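Local coordinates for protein acetyl-xylan esterase (Streptomyces lividans, PDB 2CC0) that probably removes acetyl groups from xylan in plant cell walls, as a metal-dependent family 4 carbohydrate esterase with zinc bound in its active site, at residues His62-His68 / Phe99-Glu105; Trp124-Asp130 / Gly149-His155. All blocks are in the same frame, centred on the assembly; numbering follows the deposited sequence.

Contact 1 of 2, residues His62-His68 / Phe99-Glu105. With ZN (zinc ion), chain C; ACT (acetate ion), chain D.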
loop_
_atom_site.group_PDB
_atom_site.type_symbol
_atom_site.label_atom_id
_atom_site.label_comp_id
_atom_site.label_asym_id
_atom_site.label_seq_id
_atom_site.Cartn_x
_atom_site.Cartn_y
_atom_site.Cartn_z
ATOM N N HIS A 62 -0.196 -4.424 -16.558
ATOM C CA HIS A 62 1.250 -4.295 -16.345
ATOM C C HIS A 62 1.920 -3.522 -17.510
ATOM O O HIS A 62 3.101 -3.739 -17.788
ATOM C CB HIS A 62 1.897 -5.668 -16.135
ATOM C CG HIS A 62 3.285 -5.625 -15.553
ATOM N ND1 HIS A 62 3.677 -4.731 -14.570
ATOM C CD2 HIS A 62 4.352 -6.420 -15.779
ATOM C CE1 HIS A 62 4.942 -4.963 -14.240
ATOM N NE2 HIS A 62 5.375 -5.982 -14.961
ATOM N N SER A 63 1.172 -2.576 -18.099
ATOM C CA SER A 63 1.565 -1.789 -19.298
ATOM C C SER A 63 1.524 -2.640 -20.566
ATOM O O SER A 63 1.345 -3.864 -20.493
ATOM C CB SER A 63 2.941 -1.132 -19.152
ATOM O OG SER A 63 3.976 -2.060 -19.476
ATOM N N TYR A 64 1.689 -1.987 -21.720
ATOM C CA TYR A 64 1.575 -2.696 -23.000
ATOM C C TYR A 64 2.876 -3.382 -23.406
ATOM O O TYR A 64 2.843 -4.536 -23.847
ATOM C CB TYR A 64 1.069 -1.783 -24.126
ATOM C CG TYR A 64 0.397 -2.577 -25.222
ATOM C CD1 TYR A 64 -0.946 -2.956 -25.104
ATOM C CD2 TYR A 64 1.098 -2.958 -26.379
ATOM C CE1 TYR A 64 -1.594 -3.714 -26.110
ATOM C CE2 TYR A 64 0.462 -3.725 -27.382
ATOM C CZ TYR A 64 -0.866 -4.086 -27.244
ATOM O OH TYR A 64 -1.480 -4.846 -28.231
ATOM N N THR A 65 3.997 -2.684 -23.246
ATOM C CA THR A 65 5.286 -3.193 -23.734
ATOM C C THR A 65 6.385 -3.203 -22.635
ATOM O O THR A 65 7.557 -3.441 -22.936
ATOM C CB THR A 65 5.819 -2.323 -24.923
ATOM O OG1 THR A 65 6.180 -1.013 -24.446
ATOM C CG2 THR A 65 4.798 -2.202 -26.066
ATOM N N HIS A 66 6.010 -2.919 -21.386
ATOM C CA HIS A 66 6.938 -2.932 -20.254
ATOM C C HIS A 66 8.075 -1.871 -20.364
ATOM O O HIS A 66 9.236 -2.193 -20.115
ATOM C CB HIS A 66 7.516 -4.360 -20.065
ATOM C CG HIS A 66 8.009 -4.648 -18.680
ATOM N ND1 HIS A 66 9.248 -4.254 -18.226
ATOM C CD2 HIS A 66 7.432 -5.318 -17.650
ATOM C CE1 HIS A 66 9.418 -4.668 -16.983
ATOM N NE2 HIS A 66 8.332 -5.314 -16.609
ATOM N N PRO A 67 7.734 -0.619 -20.721
ATOM C CA PRO A 67 8.778 0.418 -20.770
ATOM C C PRO A 67 9.099 0.903 -19.367
ATOM O O PRO A 67 8.329 0.626 -18.437
ATOM C CB PRO A 67 8.093 1.563 -21.535
ATOM C CG PRO A 67 6.661 1.425 -21.180
ATOM C CD PRO A 67 6.400 -0.069 -21.073
ATOM N N HIS A 68 10.192 1.647 -19.223
ATOM C CA HIS A 68 10.408 2.422 -18.008
ATOM C C HIS A 68 9.456 3.612 -18.115
ATOM O O HIS A 68 9.740 4.586 -18.792
ATOM C CB HIS A 68 11.867 2.880 -17.958
ATOM C CG HIS A 68 12.827 1.783 -17.638
ATOM N ND1 HIS A 68 13.156 1.434 -16.345
ATOM C CD2 HIS A 68 13.528 0.949 -18.445
ATOM C CE1 HIS A 68 14.011 0.425 -16.367
ATOM N NE2 HIS A 68 14.256 0.117 -17.629
ATOM N N PHE A 99 -2.947 -1.783 -11.282
ATOM C CA PHE A 99 -1.855 -1.552 -12.217
ATOM C C PHE A 99 -0.543 -1.662 -11.475
ATOM O O PHE A 99 -0.380 -1.058 -10.410
ATOM C CB PHE A 99 -1.987 -0.137 -12.816
ATOM C CG PHE A 99 -0.774 0.294 -13.627
ATOM C CD1 PHE A 99 -0.554 -0.225 -14.905
ATOM C CD2 PHE A 99 0.163 1.195 -13.083
ATOM C CE1 PHE A 99 0.587 0.165 -15.631
ATOM C CE2 PHE A 99 1.305 1.586 -13.789
ATOM C CZ PHE A 99 1.517 1.068 -15.086
ATOM N N ARG A 100 0.401 -2.423 -12.031
ATOM C CA ARG A 100 1.746 -2.460 -11.436
ATOM C C ARG A 100 2.713 -1.812 -12.415
ATOM O O ARG A 100 2.828 -2.268 -13.568
ATOM C CB ARG A 100 2.189 -3.898 -11.120
ATOM C CG ARG A 100 3.624 -3.970 -10.591
ATOM C CD ARG A 100 3.883 -5.377 -10.128
ATOM N NE ARG A 100 3.345 -5.619 -8.783
ATOM C CZ ARG A 100 3.111 -6.843 -8.303
ATOM N NH1 ARG A 100 3.310 -7.904 -9.090
ATOM N NH2 ARG A 100 2.664 -6.994 -7.068
ATOM N N PRO A 101 3.400 -0.737 -11.987
ATOM C CA PRO A 101 4.329 -0.103 -12.917
ATOM C C PRO A 101 5.486 -1.069 -13.215
ATOM O O PRO A 101 6.010 -1.722 -12.301
ATOM C CB PRO A 101 4.887 1.082 -12.110
ATOM C CG PRO A 101 3.914 1.314 -10.997
ATOM C CD PRO A 101 3.395 -0.077 -10.665
ATOM N N PRO A 102 5.893 -1.164 -14.490
ATOM C CA PRO A 102 7.132 -1.892 -14.766
ATOM C C PRO A 102 8.275 -1.366 -13.875
ATOM O O PRO A 102 8.434 -0.147 -13.703
ATOM C CB PRO A 102 7.392 -1.558 -16.243
ATOM C CG PRO A 102 6.007 -1.348 -16.844
ATOM C CD PRO A 102 5.228 -0.676 -15.717
ATOM N N TYR A 103 9.057 -2.282 -13.311
ATOM C CA TYR A 103 10.268 -1.953 -12.475
ATOM C C TYR A 103 9.874 -1.285 -11.166
ATOM O O TYR A 103 10.748 -0.804 -10.453
ATOM C CB TYR A 103 11.264 -1.044 -13.225
ATOM C CG TYR A 103 11.542 -1.552 -14.625
ATOM C CD1 TYR A 103 12.352 -2.677 -14.827
ATOM C CD2 TYR A 103 10.940 -0.962 -15.729
ATOM C CE1 TYR A 103 12.584 -3.168 -16.120
ATOM C CE2 TYR A 103 11.168 -1.442 -17.038
ATOM C CZ TYR A 103 11.988 -2.553 -17.220
ATOM O OH TYR A 103 12.198 -3.033 -18.499
ATOM N N GLY A 104 8.568 -1.203 -10.874
ATOM C CA GLY A 104 8.095 -0.501 -9.668
ATOM C C GLY A 104 8.277 1.015 -9.737
ATOM O O GLY A 104 8.114 1.694 -8.725
ATOM N N GLU A 105 8.633 1.527 -10.919
ATOM C CA GLU A 105 9.018 2.930 -11.091
ATOM C C GLU A 105 7.802 3.787 -11.362
ATOM O O GLU A 105 7.062 3.577 -12.347
ATOM C CB GLU A 105 10.055 3.088 -12.222
ATOM C CG GLU A 105 11.393 2.452 -11.840
ATOM C CD GLU A 105 12.366 2.243 -13.009
ATOM O OE1 GLU A 105 11.992 2.461 -14.179
ATOM O OE2 GLU A 105 13.523 1.824 -12.721
HETATM ZN ZN ZN C . 7.341 -6.697 -15.178
HETATM C C ACT D . 7.813 -5.645 -12.766
HETATM O O ACT D . 8.500 -5.051 -13.630
HETATM O OXT ACT D . 7.516 -6.857 -12.979
HETATM C CH3 ACT D . 7.356 -4.928 -11.531
HETATM O O HOH W 1 12.050 -1.749 -21.132
HETATM O O HOH W 2 9.064 -7.811 -14.850
#
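His-62 faces Arg-100 across the two segments, with their CA atoms 5.3 Å apart. Further on, His-66 CA lies 5.6 Å from Pro-102 CA. Both segments are loop here, apart from Phe-99 at the end of a strand. His-62 CB points away from 99-105, but CG is anti to the backbone N (chi1 -165°), and this swings the ring back across. His-62 ND1 gives a hydrogen bond of 2.8 Å to Arg-100 O, reached from above the carbonyl plane. That bond and the zinc, 2.1 Å from His-62 NE2, together fix the ring's rotation. His-66 NE2 is the second ligand, 2.2 Å from the zinc. Pro-102 CB sits squarely over one face of the His-66 ring, 3.7 Å from its centroid, in a CH-pi contact. Ser-63 OG donates to His-62 O and accepts from His-66 N; the second bond is an ST motif between the two ligands. Tyr-103 is held between two histidines. His-66 meets one face with its edge, in a T-shaped pair. The His-68 ring lies over the opposite face of Tyr-103 as an offset stack, ring centroids 3.8 Å apart and planes at 6°. His-68 ND1 also makes a nearly straight bond of 2.7 Å to the syn side of Glu-105 OE1. An alanine in place of His-68 is likely to leave Glu-105 OE1 without this mate and Tyr-103 without its stacking partner on that face. The Tyr-103 N-H points straight at acetate O, which also binds the zinc. Asp-13 completes the protein part of the metal site. The paired His-Ser-x-x-His and Arg-Pro-Pro-Tyr loops are characteristic of the active site of polysaccharide deacetylases.

Contact 2 of 2, residues Trp124-Asp130 / Gly149-His155. With ACT (acetate ion), chain D.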
loop_
_atom_site.group_PDB
_atom_site.type_symbol
_atom_site.label_atom_id
_atom_site.label_comp_id
_atom_site.label_asym_id
_atom_site.label_seq_id
_atom_site.Cartn_x
_atom_site.Cartn_y
_atom_site.Cartn_z
ATOM N N TRP A 124 4.811 -3.866 -4.217
ATOM C CA TRP A 124 4.905 -5.153 -3.510
ATOM C C TRP A 124 5.565 -4.899 -2.153
ATOM O O TRP A 124 6.166 -3.833 -1.921
ATOM C CB TRP A 124 5.700 -6.224 -4.302
ATOM C CG TRP A 124 7.035 -5.745 -4.728
ATOM C CD1 TRP A 124 8.189 -5.749 -3.979
ATOM C CD2 TRP A 124 7.371 -5.149 -5.988
ATOM N NE1 TRP A 124 9.223 -5.185 -4.696
ATOM C CE2 TRP A 124 8.752 -4.814 -5.934
ATOM C CE3 TRP A 124 6.644 -4.863 -7.166
ATOM C CZ2 TRP A 124 9.425 -4.204 -7.012
ATOM C CZ3 TRP A 124 7.316 -4.234 -8.240
ATOM C CH2 TRP A 124 8.694 -3.927 -8.145
ATOM N N ASP A 125 5.405 -5.869 -1.261
ATOM C CA ASP A 125 6.066 -5.870 0.049
ATOM C C ASP A 125 7.352 -6.711 0.002
ATOM O O ASP A 125 8.350 -6.397 0.673
ATOM C CB ASP A 125 5.102 -6.423 1.112
ATOM C CG ASP A 125 3.907 -5.510 1.301
ATOM O OD1 ASP A 125 4.103 -4.465 1.976
ATOM O OD2 ASP A 125 2.803 -5.778 0.755
ATOM N N VAL A 126 7.305 -7.809 -0.749
ATOM C CA VAL A 126 8.440 -8.715 -0.854
ATOM C C VAL A 126 8.689 -9.012 -2.319
ATOM O O VAL A 126 7.735 -9.265 -3.072
ATOM C CB VAL A 126 8.111 -10.031 -0.118
ATOM C CG1 VAL A 126 9.180 -11.128 -0.356
ATOM C CG2 VAL A 126 7.883 -9.785 1.379
ATOM N N ASP A 127 9.961 -8.968 -2.725
ATOM C CA ASP A 127 10.359 -9.336 -4.083
ATOM C C ASP A 127 10.950 -10.743 -3.970
ATOM O O ASP A 127 11.960 -10.941 -3.284
ATOM C CB ASP A 127 11.375 -8.324 -4.629
ATOM C CG ASP A 127 11.953 -8.712 -5.997
ATOM O OD1 ASP A 127 11.532 -9.722 -6.587
ATOM O OD2 ASP A 127 12.858 -7.988 -6.479
ATOM N N SER A 128 10.312 -11.720 -4.617
ATOM C CA SER A 128 10.769 -13.104 -4.564
ATOM C C SER A 128 12.125 -13.275 -5.241
ATOM O O SER A 128 12.798 -14.294 -5.043
ATOM C CB SER A 128 9.745 -14.012 -5.267
ATOM O OG SER A 128 9.828 -13.866 -6.686
ATOM N N GLN A 129 12.513 -12.291 -6.062
ATOM C CA GLN A 129 13.741 -12.356 -6.880
ATOM C C GLN A 129 13.744 -13.506 -7.895
ATOM O O GLN A 129 14.814 -13.884 -8.408
ATOM C CB GLN A 129 15.006 -12.433 -5.992
ATOM C CG GLN A 129 15.221 -11.127 -5.230
ATOM C CD GLN A 129 16.164 -10.221 -5.967
ATOM O OE1 GLN A 129 17.344 -10.553 -6.140
ATOM N NE2 GLN A 129 15.680 -9.061 -6.378
ATOM N N ASP A 130 12.564 -14.043 -8.214
ATOM C CA ASP A 130 12.488 -15.168 -9.156
ATOM C C ASP A 130 12.988 -14.783 -10.558
ATOM O O ASP A 130 13.440 -15.636 -11.322
ATOM C CB ASP A 130 11.089 -15.812 -9.157
ATOM C CG ASP A 130 9.992 -14.890 -9.653
ATOM O OD1 ASP A 130 10.193 -13.641 -9.717
ATOM O OD2 ASP A 130 8.899 -15.453 -9.964
ATOM N N GLY A 149 -2.125 -9.314 4.679
ATOM C CA GLY A 149 -2.258 -8.086 3.889
ATOM C C GLY A 149 -1.147 -7.893 2.878
ATOM O O GLY A 149 -1.307 -7.097 1.941
ATOM N N GLN A 150 -0.030 -8.610 3.050
ATOM C CA GLN A 150 1.140 -8.341 2.234
ATOM C C GLN A 150 1.160 -9.014 0.873
ATOM O O GLN A 150 0.584 -10.094 0.684
ATOM C CB GLN A 150 2.408 -8.616 3.016
ATOM C CG GLN A 150 2.432 -7.764 4.289
ATOM C CD GLN A 150 3.766 -7.804 4.993
ATOM O OE1 GLN A 150 4.277 -8.879 5.304
ATOM N NE2 GLN A 150 4.336 -6.618 5.273
ATOM N N VAL A 151 1.889 -8.367 -0.034
ATOM C CA VAL A 151 1.909 -8.721 -1.458
ATOM C C VAL A 151 3.329 -9.131 -1.868
ATOM O O VAL A 151 4.294 -8.442 -1.544
ATOM C CB VAL A 151 1.458 -7.505 -2.290
ATOM C CG1 VAL A 151 1.650 -7.759 -3.750
ATOM C CG2 VAL A 151 -0.008 -7.101 -1.995
ATOM N N ILE A 152 3.450 -10.246 -2.597
ATOM C CA ILE A 152 4.756 -10.697 -3.088
ATOM C C ILE A 152 4.822 -10.624 -4.627
ATOM O O ILE A 152 3.875 -11.029 -5.305
ATOM C CB ILE A 152 5.101 -12.145 -2.608
ATOM C CG1 ILE A 152 6.505 -12.539 -3.102
ATOM C CG2 ILE A 152 4.013 -13.151 -3.036
ATOM C CD1 ILE A 152 7.145 -13.694 -2.335
ATOM N N LEU A 153 5.941 -10.104 -5.139
ATOM C CA LEU A 153 6.246 -10.094 -6.561
ATOM C C LEU A 153 6.851 -11.422 -7.018
ATOM O O LEU A 153 7.935 -11.833 -6.556
ATOM C CB LEU A 153 7.241 -8.960 -6.866
ATOM C CG LEU A 153 7.827 -8.940 -8.282
ATOM C CD1 LEU A 153 6.720 -8.674 -9.329
ATOM C CD2 LEU A 153 8.959 -7.914 -8.385
ATOM N N MET A 154 6.150 -12.087 -7.950
ATOM C CA MET A 154 6.721 -13.232 -8.666
ATOM C C MET A 154 6.442 -13.008 -10.150
ATOM O O MET A 154 5.735 -12.065 -10.502
ATOM C CB MET A 154 6.114 -14.554 -8.170
ATOM C CG MET A 154 6.549 -14.883 -6.740
ATOM S SD MET A 154 5.853 -16.436 -6.170
ATOM C CE MET A 154 4.162 -15.884 -5.910
ATOM N N HIS A 155 6.979 -13.881 -10.991
ATOM C CA HIS A 155 6.782 -13.761 -12.436
ATOM C C HIS A 155 6.191 -15.017 -13.043
ATOM O O HIS A 155 6.319 -16.100 -12.476
ATOM C CB HIS A 155 8.102 -13.393 -13.106
ATOM C CG HIS A 155 8.562 -12.013 -12.731
ATOM N ND1 HIS A 155 9.123 -11.726 -11.503
ATOM C CD2 HIS A 155 8.472 -10.838 -13.392
ATOM C CE1 HIS A 155 9.377 -10.432 -11.434
ATOM N NE2 HIS A 155 8.998 -9.871 -12.568
HETATM C C ACT D . 7.813 -5.645 -12.766
HETATM O O ACT D . 8.500 -5.051 -13.630
HETATM O OXT ACT D . 7.516 -6.857 -12.979
HETATM C CH3 ACT D . 7.356 -4.928 -11.531
#
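Val-126 pairs with Ile-152 and Asp-127 with Leu-153 in parallel register, joining the two strands of a beta-alpha-beta unit whose helix is 136-144. Val-151 O takes two N-H groups, from Asp-125, with N 2.8 Å from that oxygen, and from Val-126. The Asp-125 carboxylate reaches back, and its OD2 accepts from Val-151 N at 2.9 Å on its anti side. The other oxygen, OD1, forms a salt bridge with Arg-188 of the second subunit. Leu-153 N then bonds to Val-126 O. Val-126 CG1 and Ile-152 CD1 touch on one face of the sheet, the face toward helix 136-144. On the other face, Leu-153 lies alongside Trp-124. Leu-153 CD2 stands 3.7 Å from the centroid of the Trp-124 six-membered ring, over its face, a CH-pi contact. Trp-124 has CG between the backbone N and the carbonyl carbon (chi1 53°), which lays the indole over Leu-153. The loop after strand 126-127 lies at the active-site end of the family's distorted (beta/alpha) barrel. Here Asp-127 OD1 accepts from Gln-129 N in an Asx turn, and Ser-128 OG accepts from Asp-130 N in an ST turn. Ser-128 also grips Leu-153 O twice, through its N and OG. The loop delivers Asp-130 to His-155 in a two-pronged hold. OD1 of Asp-130 takes the bond from His-155 ND1 at 2.8 Å, near the ring plane. OD2 of Asp-130 takes His-155 N at 2.7 Å, on its syn lone pair, and is also hydrogen-bonded to Thr-161 OG1. The carboxylate and ring planes stand 47° apart. The two bonds hold His-155, whose NE2 makes a weak bond of 3.4 Å to acetate OXT. Trp-124 CZ3 meets the acetate CH3, also at 3.4 Å.

The centres of contacts 1 and 2 lie about 15 Å apart, and the two follow each other in the chain. They meet around the acetate. Contact 1 supplies two ligands to the zinc and a backbone N-H to the acetate. Contact 2 adds an aromatic ring at its methyl group and His-155, whose side chain is about 4 Å from the zinc at its nearest. Arg-100, whose NH1 is salt-bridged to Asp-12, bridges the contacts: NH1 packs 3.5 Å from Leu-153 CD1 and NE 3.8 Å from Trp-124 CE3. Gly-104 CA lies 3.8 Å from Trp-124 CH2. Together the contacts line the metal site, where the acetate, though probably from crystallisation, is consistent with a bound reaction product.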